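Local coordinates for protein short chain dehydrogenase (Salmonella typhi, PDB 3G1T) that probably catalyses NAD(P)-dependent oxidation or reduction of a substrate not yet identified, as a Rossmann-fold member of the short-chain dehydrogenase family, at residues R191-N196 with L228-D233; V98-G103 with G147-T152; D24-E29 with D222-Y227; Y5-D10 with A35-T40; I16-G21 with I42-N47. All coordinates share one frame; numbering follows the deposited sequence. Where two conformers were deposited one is given.

Interaction 1 (R191-N196 with L228-D233); sequences RVNCIN and LWLMGD. With MG (magnesium ion), chain B.
Strand 190-196 of the Rossmann sheet meets the C-terminal end of helix 224-231 here, with R191 reaching backbone oxygens where the helix runs out and I195 and N193 facing L230. The CG of R191 sits between its backbone N and carbonyl carbon (chi1 63°), and the chain then runs extended to NE, so NH1 arrives beside the helix end. NH1 gives L230 O a weak hydrogen bond, 3.2 Å long and bent to 129°. It also donates to water 1 (2.9 Å), a water lying in the guanidinium plane and 2.8 Å from D233 OD1. The other oxygen of D233, OD2, binds magnesium together with waters 2 and 3. A146 O takes R191 NH2, and S235 OG takes NE, fixing the group's rotation. L230, modelled in two conformers, makes an uncertain approach to I195 and N193; the amide of N193 is held by K238 and M241. The strand runs between strands 147-152 and 242-244, and helix 165-185 packs on V192 and C194, the latter directed away from helix 224-231.

Interaction 2 (V98-G103 with G147-T152); sequences VLHNAG and GSLVFT
V98 and L99 pair with L149 and V150 as neighbouring parallel strands. Three backbone hydrogen bonds carry the pairing: V98 N to S148 O at 3.0 Å, V150 N to V98 O at 2.8 Å, and H100 N to V150 O at 2.9 Å. The last is the straightest, at 169°, and continues the pairing at H100.

Apolar contacts follow the two faces of the sheet. On one, V98 CB rests 3.7 Å from L149 CD1, the side chains lying side by side. On the other, L99 CD1 comes 3.5 Å from V150 CG1 in the same fashion.

The aromatic pair is H100 with F151. Their planes are only 18° apart, but the rings are slid so far that they barely overlap, with H100 CD2 3.5 Å from F151 CE1. H100 NE2 is tied to T134.

Polar links gather at the sheet's end, where water 4 donates to N101 OD1 (2.6 Å) and T152 OG1. T152 OG1 also approaches H100 O, too closely for the bond's length to be trusted. N101 to G103 spell the Asn-Ala-Gly sequence familiar in this family, and N101 ND2 bonds to T20 O.

Strand 16-19 flanks the pair beyond L99 and strand 190-196 beyond L149; helix 116-142 meets V98, L149 and F151, while helix 224-231 meets L99 and V150.

Interaction 3 (D24-E29 with D222-Y227); sequences DGIGRE and DIMPLY
I26 leans from the start of helix 25-36 onto the side chains of I223, just before helix 224-231, and of M224 and Y227 in its first turn. Its CB points toward that helix and branches. CG2, anti to the backbone N, goes to Y227: it lies 3.5 Å from OH and 3.7 Å from CZ, approaching the ring obliquely, and M224 CE is 4.2 Å off. CG1 takes the place beside the backbone N (chi1 -71°) and carries CD1 out to the CD1 of I223, where the tip contact is a looser 4.2 Å. One turn on, E29 adds its aliphatic part: CG is 3.9 Å from both CG and SD of M224. M224, bent at chi2 and chi3, in turn sets its CE over one face of Y227, toward the rim. I26 belongs to the TGxxxGxG sequence from T20 to G27, which in relatives helps form the coenzyme site. The contact is mostly van der Waals, a methyl touching the Y227 hydroxyl, so shape rather than directional bonding sets the fit.

Interaction 4 (Y5-D10 with A35-T40); sequences YQPKQD and ARYGAT
A Schellman motif ends helix 25-36, with A39 N bonded to Y34 O and G38 N to A35 O, and against this helix end the N-terminal segment lays Q9, K8 and P7 around the ring of Y37. Q9 does two jobs. Its chain leaves with CG anti to the backbone N (chi1 -156°) and folds back at chi2, which brings the amide over Y37: NE2 stands 3.5 Å above the ring, over its centre, with the amide and ring planes 38° apart. The same NE2 donates to R36 O, 3.0 Å away and nearly straight at 170°. The acceptor lies in the amide plane of Q9, whereas the donor sits well above the carbonyl plane of R36 and is not on a lone pair.

The rim of the ring meets backbone oxygens. K8 O is 3.2 Å from Y37 CD1, and P7 O also lies at the edge. Water 5, in the ring plane too, donates to P7 O at 2.8 Å and sits 2.6 Å from Y37 OH. P7 CG touches Y37 CE1 at 3.9 Å, and Y37 CA makes a CA-H...O contact with Q9 O. R36 turns away to a salt bridge with E61.

The arrangement is a glycine-terminated helix end, G38 being the C-prime residue with positive phi, at the turn that leads from the first helix to the second strand of the Rossmann fold.

Interaction 5 (I16-G21 with I42-N47); sequences IILVTG and ILLGRN
The only flat groups here are the peptide units of I17-V19 and I42-L44, joined by backbone hydrogen bonds as a parallel pair, with the side chains of L18 and I42 on one face and those of V19 and L43 on the other. I42 N donates to I17 O at 2.9 Å, V19 N to I42 O at 2.7 Å, and L44 N to V19 O at 3.0 Å. L18 CA adds a CA-H...O contact to I42 O. L18 holds CG anti to its N (chi1 173°), which drops CD1 to 3.7 Å from I42 CG2 and 4.0 Å from L44 CB, the side chains of L18 and I42 crossing at about a right angle. I16 CG2 meets I42 CD1 at 3.7 Å. The strands are the first and last elements of the beta-alpha-beta unit whose helix 25-36 lies over V19 and L43. Helix 48-62 also reaches L43, and helix 116-142 packs on L18 and T20. Strand 97-99 lies beyond strand 16-19, and strand 67-70 beyond strand 40-45.

How the interactions relate
From the N terminus, three segments open in turn (5-10, 16-21 and 24-29) before any loop closes. Interaction 4 closes first at 35-40, then interaction 5 at 42-47; they cross each other, and both are crossed by interaction 3, which stays open until 222-227. Within that long span interaction 2 opens and closes, bonded through L99 to strand 16-19 of interaction 5. Interaction 1 opens at 191-196, beside strand 147-152, and closes at 228-233, crossing interaction 3 on helix 224-231. Interactions 5 and 2 pair strands of the parallel sheet, interaction 1 ties strand 190-196 to helix 224-231, interaction 3 joins the helices 25-36 and 224-231, and interaction 4 fastens the N-terminal tail, whose Y5 also packs on W229.

Interaction 1 (R191-N196 with L228-D233)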
# COMPACT_ATOMS: atom_id res chain seq x y z
N ARG A 191 -14.28 -1.05 -16.39
CA ARG A 191 -12.87 -0.85 -16.49
C ARG A 191 -12.33 -0.02 -15.32
O ARG A 191 -13.11 0.76 -14.67
CB ARG A 191 -12.51 -0.20 -17.80
CG ARG A 191 -13.09 1.21 -17.96
CD ARG A 191 -12.90 1.67 -19.40
NE ARG A 191 -13.40 3.06 -19.68
CZ ARG A 191 -14.68 3.39 -19.84
NH1 ARG A 191 -15.03 4.68 -20.11
NH2 ARG A 191 -15.63 2.47 -19.76
N VAL A 192 -11.07 -0.27 -15.00
CA VAL A 192 -10.53 0.32 -13.68
C VAL A 192 -9.15 0.81 -13.96
O VAL A 192 -8.32 0.02 -14.39
CB VAL A 192 -10.44 -0.78 -12.56
CG1 VAL A 192 -10.09 -0.17 -11.20
CG2 VAL A 192 -11.74 -1.62 -12.53
N ASN A 193 -8.81 2.05 -13.59
CA ASN A 193 -7.49 2.56 -14.00
C ASN A 193 -7.06 3.63 -13.02
O ASN A 193 -7.88 4.01 -12.20
CB ASN A 193 -7.60 3.25 -15.35
CG ASN A 193 -7.85 2.27 -16.46
OD1 ASN A 193 -6.93 1.55 -16.88
ND2 ASN A 193 -9.10 2.22 -16.97
N CYS A 194 -5.79 3.99 -13.05
CA CYS A 194 -5.35 5.18 -12.26
C CYS A 194 -4.97 6.39 -13.09
O CYS A 194 -4.51 6.24 -14.25
CB CYS A 194 -4.10 4.81 -11.47
SG CYS A 194 -4.45 3.80 -9.97
N ILE A 195 -5.12 7.58 -12.48
CA ILE A 195 -4.56 8.85 -13.05
C ILE A 195 -3.55 9.49 -12.08
O ILE A 195 -3.85 9.64 -10.87
CB ILE A 195 -5.69 9.88 -13.36
CG1 ILE A 195 -6.54 9.42 -14.52
CG2 ILE A 195 -5.07 11.33 -13.72
CD1 ILE A 195 -7.45 10.51 -15.12
N ASN A 196 -2.37 9.83 -12.62
CA ASN A 196 -1.35 10.66 -11.91
C ASN A 196 -1.47 12.09 -12.44
O ASN A 196 -1.03 12.35 -13.56
CB ASN A 196 0.04 10.11 -12.18
CG ASN A 196 1.15 11.08 -11.70
OD1 ASN A 196 0.91 11.88 -10.80
ND2 ASN A 196 2.32 11.06 -12.37
N LEU A 228 -11.57 13.43 -18.80
CA LEU A 228 -12.68 13.24 -19.73
C LEU A 228 -12.50 11.91 -20.51
O LEU A 228 -13.49 11.12 -20.59
CB LEU A 228 -12.70 14.37 -20.82
CG LEU A 228 -13.39 15.58 -20.22
CD1 LEU A 228 -12.98 16.85 -21.07
CD2 LEU A 228 -14.98 15.32 -20.09
N TRP A 229 -11.29 11.67 -21.04
CA TRP A 229 -11.06 10.45 -21.87
C TRP A 229 -11.38 9.17 -21.08
O TRP A 229 -12.09 8.27 -21.58
CB TRP A 229 -9.62 10.45 -22.31
CG TRP A 229 -9.30 9.27 -23.18
CD1 TRP A 229 -9.66 9.08 -24.50
CD2 TRP A 229 -8.54 8.14 -22.80
NE1 TRP A 229 -9.16 7.87 -24.96
CE2 TRP A 229 -8.49 7.26 -23.93
CE3 TRP A 229 -7.89 7.78 -21.61
CZ2 TRP A 229 -7.78 6.05 -23.91
CZ3 TRP A 229 -7.21 6.56 -21.57
CH2 TRP A 229 -7.18 5.70 -22.72
N LEU A 230 -10.95 9.09 -19.82
CA LEU A 230 -11.26 7.86 -19.03
C LEU A 230 -12.71 7.64 -18.69
O LEU A 230 -13.09 6.52 -18.40
CB LEU A 230 -10.42 7.76 -17.75
CG LEU A 230 -8.96 7.33 -17.98
CD1 LEU A 230 -8.21 7.43 -16.66
CD2 LEU A 230 -8.79 5.87 -18.51
N MET A 231 -13.57 8.70 -18.71
CA MET A 231 -15.00 8.47 -18.38
C MET A 231 -15.85 8.17 -19.64
O MET A 231 -16.92 7.59 -19.53
CB MET A 231 -15.58 9.70 -17.65
CG MET A 231 -15.16 9.78 -16.13
SD MET A 231 -15.56 8.29 -15.12
CE MET A 231 -14.58 8.58 -13.65
N GLY A 232 -15.32 8.57 -20.81
CA GLY A 232 -15.98 8.44 -22.16
C GLY A 232 -15.68 7.12 -22.83
O GLY A 232 -14.71 6.37 -22.51
N ASP A 233 -16.47 6.86 -23.87
CA ASP A 233 -16.36 5.54 -24.46
C ASP A 233 -15.04 5.35 -25.23
O ASP A 233 -14.74 4.19 -25.59
CB ASP A 233 -17.51 5.35 -25.48
CG ASP A 233 -18.82 5.06 -24.81
OD1 ASP A 233 -18.86 4.74 -23.61
OD2 ASP A 233 -19.86 5.15 -25.53
MG MG B . -21.86 5.37 -25.11
O HOH W 1 -17.78 5.04 -21.07
O HOH W 2 -21.46 3.96 -23.54
O HOH W 3 -21.61 6.98 -23.98

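Interaction 2 (V98-G103 with G147-T152)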
# COMPACT_ATOMS: atom_id res chain seq x y z
N VAL A 98 -16.96 6.48 -11.33
CA VAL A 98 -16.50 6.87 -9.94
C VAL A 98 -15.09 7.35 -10.09
O VAL A 98 -14.20 6.62 -10.58
CB VAL A 98 -16.57 5.67 -8.98
CG1 VAL A 98 -15.96 6.06 -7.64
CG2 VAL A 98 -18.05 5.29 -8.74
N LEU A 99 -14.87 8.64 -9.73
CA LEU A 99 -13.54 9.21 -9.77
C LEU A 99 -13.19 9.49 -8.33
O LEU A 99 -13.84 10.30 -7.64
CB LEU A 99 -13.60 10.51 -10.58
CG LEU A 99 -12.31 11.33 -10.55
CD1 LEU A 99 -11.09 10.58 -11.03
CD2 LEU A 99 -12.53 12.65 -11.27
N HIS A 100 -12.13 8.83 -7.87
CA HIS A 100 -11.66 9.05 -6.49
C HIS A 100 -10.58 10.07 -6.58
O HIS A 100 -9.47 9.73 -7.01
CB HIS A 100 -11.05 7.73 -5.95
CG HIS A 100 -12.05 6.65 -5.63
ND1 HIS A 100 -12.94 6.74 -4.59
CD2 HIS A 100 -12.23 5.41 -6.16
CE1 HIS A 100 -13.66 5.63 -4.53
NE2 HIS A 100 -13.25 4.82 -5.48
N ASN A 101 -10.87 11.28 -6.10
CA ASN A 101 -9.84 12.31 -6.04
C ASN A 101 -9.47 12.62 -4.59
O ASN A 101 -8.44 13.21 -4.35
CB ASN A 101 -10.37 13.63 -6.61
CG ASN A 101 -10.85 13.54 -7.99
OD1 ASN A 101 -10.06 13.57 -8.95
ND2 ASN A 101 -12.17 13.60 -8.13
N ALA A 102 -10.33 12.30 -3.63
CA ALA A 102 -9.97 12.53 -2.21
C ALA A 102 -8.66 11.87 -1.80
O ALA A 102 -8.36 10.76 -2.21
CB ALA A 102 -11.10 12.05 -1.30
N GLY A 103 -7.89 12.55 -0.96
CA GLY A 103 -6.60 11.99 -0.57
C GLY A 103 -6.09 12.86 0.55
O GLY A 103 -6.46 14.02 0.63
N GLY A 147 -18.94 0.85 -17.39
CA GLY A 147 -18.62 1.60 -16.13
C GLY A 147 -17.13 1.91 -16.09
O GLY A 147 -16.28 1.18 -16.66
N SER A 148 -16.77 3.02 -15.43
CA SER A 148 -15.30 3.41 -15.38
C SER A 148 -14.98 3.88 -13.93
O SER A 148 -15.64 4.79 -13.42
CB SER A 148 -14.99 4.53 -16.37
OG SER A 148 -13.61 4.93 -16.29
N LEU A 149 -14.05 3.20 -13.29
CA LEU A 149 -13.65 3.47 -11.87
C LEU A 149 -12.18 3.97 -11.98
O LEU A 149 -11.31 3.35 -12.65
CB LEU A 149 -13.71 2.15 -11.10
CG LEU A 149 -13.09 2.11 -9.68
CD1 LEU A 149 -13.89 3.07 -8.80
CD2 LEU A 149 -13.25 0.72 -9.14
N VAL A 150 -11.93 5.15 -11.42
CA VAL A 150 -10.66 5.79 -11.59
C VAL A 150 -10.13 6.10 -10.20
O VAL A 150 -10.86 6.68 -9.38
CB VAL A 150 -10.79 7.11 -12.42
CG1 VAL A 150 -9.38 7.84 -12.43
CG2 VAL A 150 -11.25 6.72 -13.90
N PHE A 151 -8.87 5.73 -9.95
CA PHE A 151 -8.16 6.12 -8.71
C PHE A 151 -7.14 7.19 -9.00
O PHE A 151 -6.66 7.33 -10.11
CB PHE A 151 -7.47 4.92 -8.06
CG PHE A 151 -8.42 3.82 -7.59
CD1 PHE A 151 -9.03 3.87 -6.34
CD2 PHE A 151 -8.73 2.75 -8.48
CE1 PHE A 151 -9.92 2.83 -5.86
CE2 PHE A 151 -9.62 1.72 -8.02
CZ PHE A 151 -10.21 1.73 -6.79
N THR A 152 -6.80 7.97 -7.95
CA THR A 152 -5.72 8.99 -8.06
C THR A 152 -4.41 8.42 -7.55
O THR A 152 -4.32 7.92 -6.43
CB THR A 152 -6.13 10.25 -7.27
OG1 THR A 152 -7.36 10.75 -7.79
CG2 THR A 152 -4.99 11.32 -7.45
O HOH W 4 -7.53 13.21 -9.28

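Interaction 3 (D24-E29 with D222-Y227)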
# COMPACT_ATOMS: atom_id res chain seq x y z
N ASP A 24 -12.92 21.26 -3.92
CA ASP A 24 -11.97 22.18 -4.50
C ASP A 24 -10.98 21.41 -5.36
O ASP A 24 -11.10 20.18 -5.54
CB ASP A 24 -11.22 22.97 -3.41
CG ASP A 24 -10.62 22.09 -2.35
OD1 ASP A 24 -10.09 20.99 -2.66
OD2 ASP A 24 -10.65 22.50 -1.17
N GLY A 25 -10.04 22.14 -5.95
CA GLY A 25 -8.94 21.53 -6.66
C GLY A 25 -9.38 20.68 -7.85
O GLY A 25 -10.30 21.04 -8.56
N ILE A 26 -8.68 19.57 -8.05
CA ILE A 26 -8.87 18.76 -9.24
C ILE A 26 -10.27 18.12 -9.21
O ILE A 26 -10.95 17.98 -10.25
CB ILE A 26 -7.78 17.65 -9.29
CG1 ILE A 26 -6.42 18.28 -9.59
CG2 ILE A 26 -8.12 16.66 -10.39
CD1 ILE A 26 -5.25 17.37 -9.33
N GLY A 27 -10.71 17.76 -7.99
CA GLY A 27 -12.09 17.16 -7.78
C GLY A 27 -13.22 18.11 -8.18
O GLY A 27 -14.12 17.77 -8.95
N ARG A 28 -13.16 19.33 -7.69
CA ARG A 28 -14.11 20.35 -8.16
C ARG A 28 -14.06 20.60 -9.69
O ARG A 28 -15.15 20.69 -10.34
CB ARG A 28 -13.80 21.66 -7.41
CG ARG A 28 -14.49 22.85 -7.97
CD ARG A 28 -14.04 24.13 -7.19
NE ARG A 28 -14.80 25.25 -7.70
CZ ARG A 28 -14.44 25.94 -8.79
NH1 ARG A 28 -13.33 25.61 -9.45
NH2 ARG A 28 -15.20 26.98 -9.21
N GLU A 29 -12.84 20.71 -10.25
CA GLU A 29 -12.64 20.85 -11.71
C GLU A 29 -13.26 19.71 -12.49
O GLU A 29 -13.94 19.92 -13.48
CB GLU A 29 -11.16 20.94 -12.11
CG GLU A 29 -10.93 21.57 -13.48
CD GLU A 29 -11.34 23.07 -13.52
OE1 GLU A 29 -11.29 23.73 -12.47
OE2 GLU A 29 -11.67 23.58 -14.59
N ASP A 222 -6.20 22.62 -17.18
CA ASP A 222 -5.27 22.16 -18.20
C ASP A 222 -5.19 20.65 -18.33
O ASP A 222 -4.99 20.14 -19.45
CB ASP A 222 -3.86 22.67 -17.92
CG ASP A 222 -3.75 24.22 -18.01
OD1 ASP A 222 -4.52 24.86 -18.74
OD2 ASP A 222 -2.86 24.77 -17.33
N ILE A 223 -5.33 19.93 -17.22
CA ILE A 223 -5.13 18.49 -17.24
C ILE A 223 -6.41 17.68 -17.48
O ILE A 223 -6.38 16.45 -17.44
CB ILE A 223 -4.33 17.99 -15.98
CG1 ILE A 223 -5.11 18.20 -14.65
CG2 ILE A 223 -2.92 18.62 -15.98
CD1 ILE A 223 -4.55 17.38 -13.47
N MET A 224 -7.51 18.38 -17.75
CA MET A 224 -8.83 17.67 -17.89
C MET A 224 -8.97 16.66 -19.04
O MET A 224 -9.76 15.73 -18.87
CB MET A 224 -9.99 18.67 -17.92
CG MET A 224 -10.36 19.20 -16.48
SD MET A 224 -10.99 18.07 -15.19
CE MET A 224 -9.53 17.81 -14.17
N PRO A 225 -8.23 16.81 -20.16
CA PRO A 225 -8.50 15.88 -21.30
C PRO A 225 -8.41 14.41 -20.87
O PRO A 225 -9.27 13.60 -21.25
CB PRO A 225 -7.42 16.24 -22.34
CG PRO A 225 -7.23 17.75 -22.12
CD PRO A 225 -7.40 17.98 -20.58
N LEU A 226 -7.41 14.07 -20.05
CA LEU A 226 -7.31 12.72 -19.61
C LEU A 226 -8.48 12.28 -18.74
O LEU A 226 -8.95 11.14 -18.91
CB LEU A 226 -5.94 12.51 -18.88
CG LEU A 226 -5.72 11.11 -18.33
CD1 LEU A 226 -5.52 10.15 -19.52
CD2 LEU A 226 -4.42 11.06 -17.47
N TYR A 227 -8.93 13.14 -17.80
CA TYR A 227 -10.09 12.90 -16.98
C TYR A 227 -11.37 12.66 -17.73
O TYR A 227 -12.13 11.78 -17.34
CB TYR A 227 -10.27 14.09 -15.98
CG TYR A 227 -9.23 14.04 -14.86
CD1 TYR A 227 -9.59 13.59 -13.60
CD2 TYR A 227 -7.88 14.45 -15.08
CE1 TYR A 227 -8.67 13.50 -12.55
CE2 TYR A 227 -6.95 14.42 -13.98
CZ TYR A 227 -7.37 13.95 -12.76
OH TYR A 227 -6.54 13.87 -11.69

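Interaction 4 (Y5-D10 with A35-T40)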
# COMPACT_ATOMS: atom_id res chain seq x y z
N TYR A 5 -6.60 15.53 -27.04
CA TYR A 5 -8.02 14.99 -26.98
C TYR A 5 -9.05 16.07 -26.90
O TYR A 5 -9.20 16.72 -25.83
CB TYR A 5 -8.21 14.04 -25.76
CG TYR A 5 -9.52 13.31 -25.69
CD1 TYR A 5 -9.95 12.49 -26.74
CD2 TYR A 5 -10.36 13.37 -24.53
CE1 TYR A 5 -11.17 11.76 -26.65
CE2 TYR A 5 -11.57 12.63 -24.46
CZ TYR A 5 -11.97 11.85 -25.54
OH TYR A 5 -13.15 11.12 -25.53
N GLN A 6 -9.87 16.13 -27.95
CA GLN A 6 -10.93 17.14 -28.09
C GLN A 6 -12.26 16.48 -28.49
O GLN A 6 -12.66 16.58 -29.64
CB GLN A 6 -10.56 18.16 -29.18
CG GLN A 6 -9.07 18.24 -29.49
CD GLN A 6 -8.71 19.57 -30.11
OE1 GLN A 6 -8.95 19.81 -31.30
NE2 GLN A 6 -8.15 20.46 -29.29
N PRO A 7 -12.95 15.84 -27.52
CA PRO A 7 -14.21 15.15 -27.76
C PRO A 7 -15.37 16.12 -27.96
O PRO A 7 -15.30 17.30 -27.56
CB PRO A 7 -14.44 14.42 -26.45
CG PRO A 7 -13.82 15.23 -25.42
CD PRO A 7 -12.58 15.81 -26.09
N LYS A 8 -16.41 15.62 -28.58
CA LYS A 8 -17.70 16.30 -28.62
C LYS A 8 -18.26 16.69 -27.23
O LYS A 8 -18.01 16.03 -26.21
CB LYS A 8 -18.69 15.39 -29.37
CG LYS A 8 -18.32 15.24 -30.86
CD LYS A 8 -19.53 14.90 -31.64
CE LYS A 8 -19.27 13.82 -32.60
NZ LYS A 8 -18.50 14.36 -33.68
N GLN A 9 -19.06 17.76 -27.22
CA GLN A 9 -19.56 18.36 -26.02
C GLN A 9 -20.53 17.47 -25.31
O GLN A 9 -20.79 17.69 -24.14
CB GLN A 9 -20.17 19.79 -26.35
CG GLN A 9 -20.18 20.73 -25.14
CD GLN A 9 -18.81 21.05 -24.62
OE1 GLN A 9 -17.92 21.38 -25.37
NE2 GLN A 9 -18.62 20.90 -23.29
N ASP A 10 -21.05 16.43 -26.00
CA ASP A 10 -21.97 15.51 -25.37
C ASP A 10 -21.34 14.14 -25.16
O ASP A 10 -22.05 13.14 -24.95
CB ASP A 10 -23.29 15.41 -26.15
CG ASP A 10 -23.12 14.94 -27.54
OD1 ASP A 10 -21.98 14.88 -28.01
OD2 ASP A 10 -24.16 14.62 -28.13
N ALA A 35 -19.93 17.75 -15.79
CA ALA A 35 -21.25 18.38 -16.00
C ALA A 35 -21.30 19.14 -17.35
O ALA A 35 -22.29 19.03 -18.11
CB ALA A 35 -21.61 19.25 -14.82
N ARG A 36 -20.23 19.87 -17.69
CA ARG A 36 -20.17 20.57 -18.98
C ARG A 36 -20.17 19.67 -20.22
O ARG A 36 -20.66 20.11 -21.30
CB ARG A 36 -18.98 21.51 -18.99
CG ARG A 36 -19.14 22.73 -18.07
CD ARG A 36 -17.77 23.41 -17.77
NE ARG A 36 -17.94 24.53 -16.81
CZ ARG A 36 -16.97 25.01 -16.02
NH1 ARG A 36 -15.77 24.47 -16.05
NH2 ARG A 36 -17.23 26.02 -15.18
N TYR A 37 -19.69 18.43 -20.08
CA TYR A 37 -19.80 17.43 -21.16
C TYR A 37 -21.03 16.55 -20.99
O TYR A 37 -21.02 15.46 -21.52
CB TYR A 37 -18.51 16.57 -21.30
CG TYR A 37 -17.41 17.36 -22.00
CD1 TYR A 37 -17.16 17.18 -23.34
CD2 TYR A 37 -16.72 18.37 -21.31
CE1 TYR A 37 -16.17 17.95 -24.03
CE2 TYR A 37 -15.73 19.16 -21.96
CZ TYR A 37 -15.47 18.94 -23.32
OH TYR A 37 -14.49 19.70 -23.96
N GLY A 38 -22.07 17.00 -20.30
CA GLY A 38 -23.40 16.28 -20.26
C GLY A 38 -23.62 15.28 -19.17
O GLY A 38 -24.76 14.78 -19.01
N ALA A 39 -22.61 15.08 -18.30
CA ALA A 39 -22.80 14.16 -17.14
C ALA A 39 -23.81 14.54 -16.11
O ALA A 39 -24.04 15.74 -15.89
CB ALA A 39 -21.47 13.88 -16.43
N THR A 40 -24.41 13.54 -15.47
CA THR A 40 -25.15 13.77 -14.23
C THR A 40 -24.16 13.50 -13.07
O THR A 40 -23.77 12.35 -12.80
CB THR A 40 -26.37 12.86 -14.10
OG1 THR A 40 -27.31 13.22 -15.10
CG2 THR A 40 -27.05 13.07 -12.70
O HOH W 5 -13.52 18.98 -26.22

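Interaction 5 (I16-G21 with I42-N47)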
# COMPACT_ATOMS: atom_id res chain seq x y z
N ILE A 16 -23.83 8.91 -15.34
CA ILE A 16 -24.01 9.31 -13.90
C ILE A 16 -22.64 9.09 -13.22
O ILE A 16 -22.20 7.93 -13.13
CB ILE A 16 -25.07 8.43 -13.20
CG1 ILE A 16 -26.40 8.49 -14.02
CG2 ILE A 16 -25.28 8.91 -11.76
CD1 ILE A 16 -27.40 7.44 -13.70
N ILE A 17 -21.97 10.14 -12.74
CA ILE A 17 -20.58 9.95 -12.28
C ILE A 17 -20.43 10.57 -10.93
O ILE A 17 -20.76 11.74 -10.76
CB ILE A 17 -19.62 10.62 -13.24
CG1 ILE A 17 -19.95 10.12 -14.68
CG2 ILE A 17 -18.11 10.47 -12.80
CD1 ILE A 17 -18.99 10.75 -15.67
N LEU A 18 -19.95 9.75 -10.01
CA LEU A 18 -19.68 10.15 -8.66
C LEU A 18 -18.22 10.73 -8.58
O LEU A 18 -17.23 10.10 -9.04
CB LEU A 18 -19.83 8.95 -7.70
CG LEU A 18 -19.38 9.36 -6.27
CD1 LEU A 18 -20.27 10.45 -5.53
CD2 LEU A 18 -19.02 8.28 -5.31
N VAL A 19 -18.06 11.93 -7.99
CA VAL A 19 -16.70 12.55 -7.95
C VAL A 19 -16.36 12.86 -6.51
O VAL A 19 -17.09 13.63 -5.87
CB VAL A 19 -16.68 13.90 -8.79
CG1 VAL A 19 -15.38 14.64 -8.58
CG2 VAL A 19 -16.93 13.65 -10.30
N THR A 20 -15.33 12.20 -5.95
CA THR A 20 -14.97 12.43 -4.55
C THR A 20 -13.94 13.59 -4.47
O THR A 20 -13.39 14.00 -5.47
CB THR A 20 -14.44 11.18 -3.78
OG1 THR A 20 -13.10 10.86 -4.18
CG2 THR A 20 -15.40 9.95 -3.90
N GLY A 21 -13.75 14.13 -3.28
CA GLY A 21 -12.85 15.32 -3.15
C GLY A 21 -13.39 16.49 -3.98
O GLY A 21 -12.61 17.24 -4.56
N ILE A 42 -22.52 13.56 -9.28
CA ILE A 42 -22.81 13.40 -7.87
C ILE A 42 -21.51 13.76 -7.19
O ILE A 42 -20.41 13.21 -7.48
CB ILE A 42 -23.20 11.96 -7.53
CG1 ILE A 42 -24.44 11.52 -8.33
CG2 ILE A 42 -23.68 11.88 -6.08
CD1 ILE A 42 -24.53 9.97 -8.30
N LEU A 43 -21.63 14.67 -6.21
CA LEU A 43 -20.45 15.19 -5.51
C LEU A 43 -20.32 14.54 -4.16
O LEU A 43 -21.32 14.39 -3.49
CB LEU A 43 -20.59 16.69 -5.18
CG LEU A 43 -21.08 17.56 -6.33
CD1 LEU A 43 -21.19 19.04 -5.92
CD2 LEU A 43 -20.16 17.45 -7.47
N LEU A 44 -19.11 14.15 -3.78
CA LEU A 44 -18.84 13.74 -2.42
C LEU A 44 -17.66 14.50 -1.83
O LEU A 44 -16.60 14.72 -2.48
CB LEU A 44 -18.62 12.24 -2.34
CG LEU A 44 -18.56 11.49 -1.02
CD1 LEU A 44 -19.05 10.13 -1.36
CD2 LEU A 44 -17.09 11.44 -0.48
N GLY A 45 -17.85 14.88 -0.57
CA GLY A 45 -16.81 15.61 0.16
C GLY A 45 -17.06 15.68 1.64
O GLY A 45 -17.99 15.06 2.17
N ARG A 46 -16.13 16.39 2.31
CA ARG A 46 -16.09 16.59 3.78
C ARG A 46 -17.09 17.67 4.22
O ARG A 46 -18.00 17.39 5.02
CB ARG A 46 -14.70 17.03 4.21
CG ARG A 46 -13.85 16.00 4.86
CD ARG A 46 -12.42 16.24 4.43
NE ARG A 46 -11.49 15.23 4.95
CZ ARG A 46 -11.32 13.98 4.49
NH1 ARG A 46 -12.04 13.49 3.46
NH2 ARG A 46 -10.41 13.20 5.08
N ASN A 47 -16.93 18.87 3.67
CA ASN A 47 -17.80 20.01 4.05
C ASN A 47 -19.10 20.30 3.28
O ASN A 47 -19.08 20.71 2.14
CB ASN A 47 -17.01 21.31 4.14
CG ASN A 47 -17.80 22.38 4.87
OD1 ASN A 47 -17.88 22.35 6.11
ND2 ASN A 47 -18.47 23.26 4.12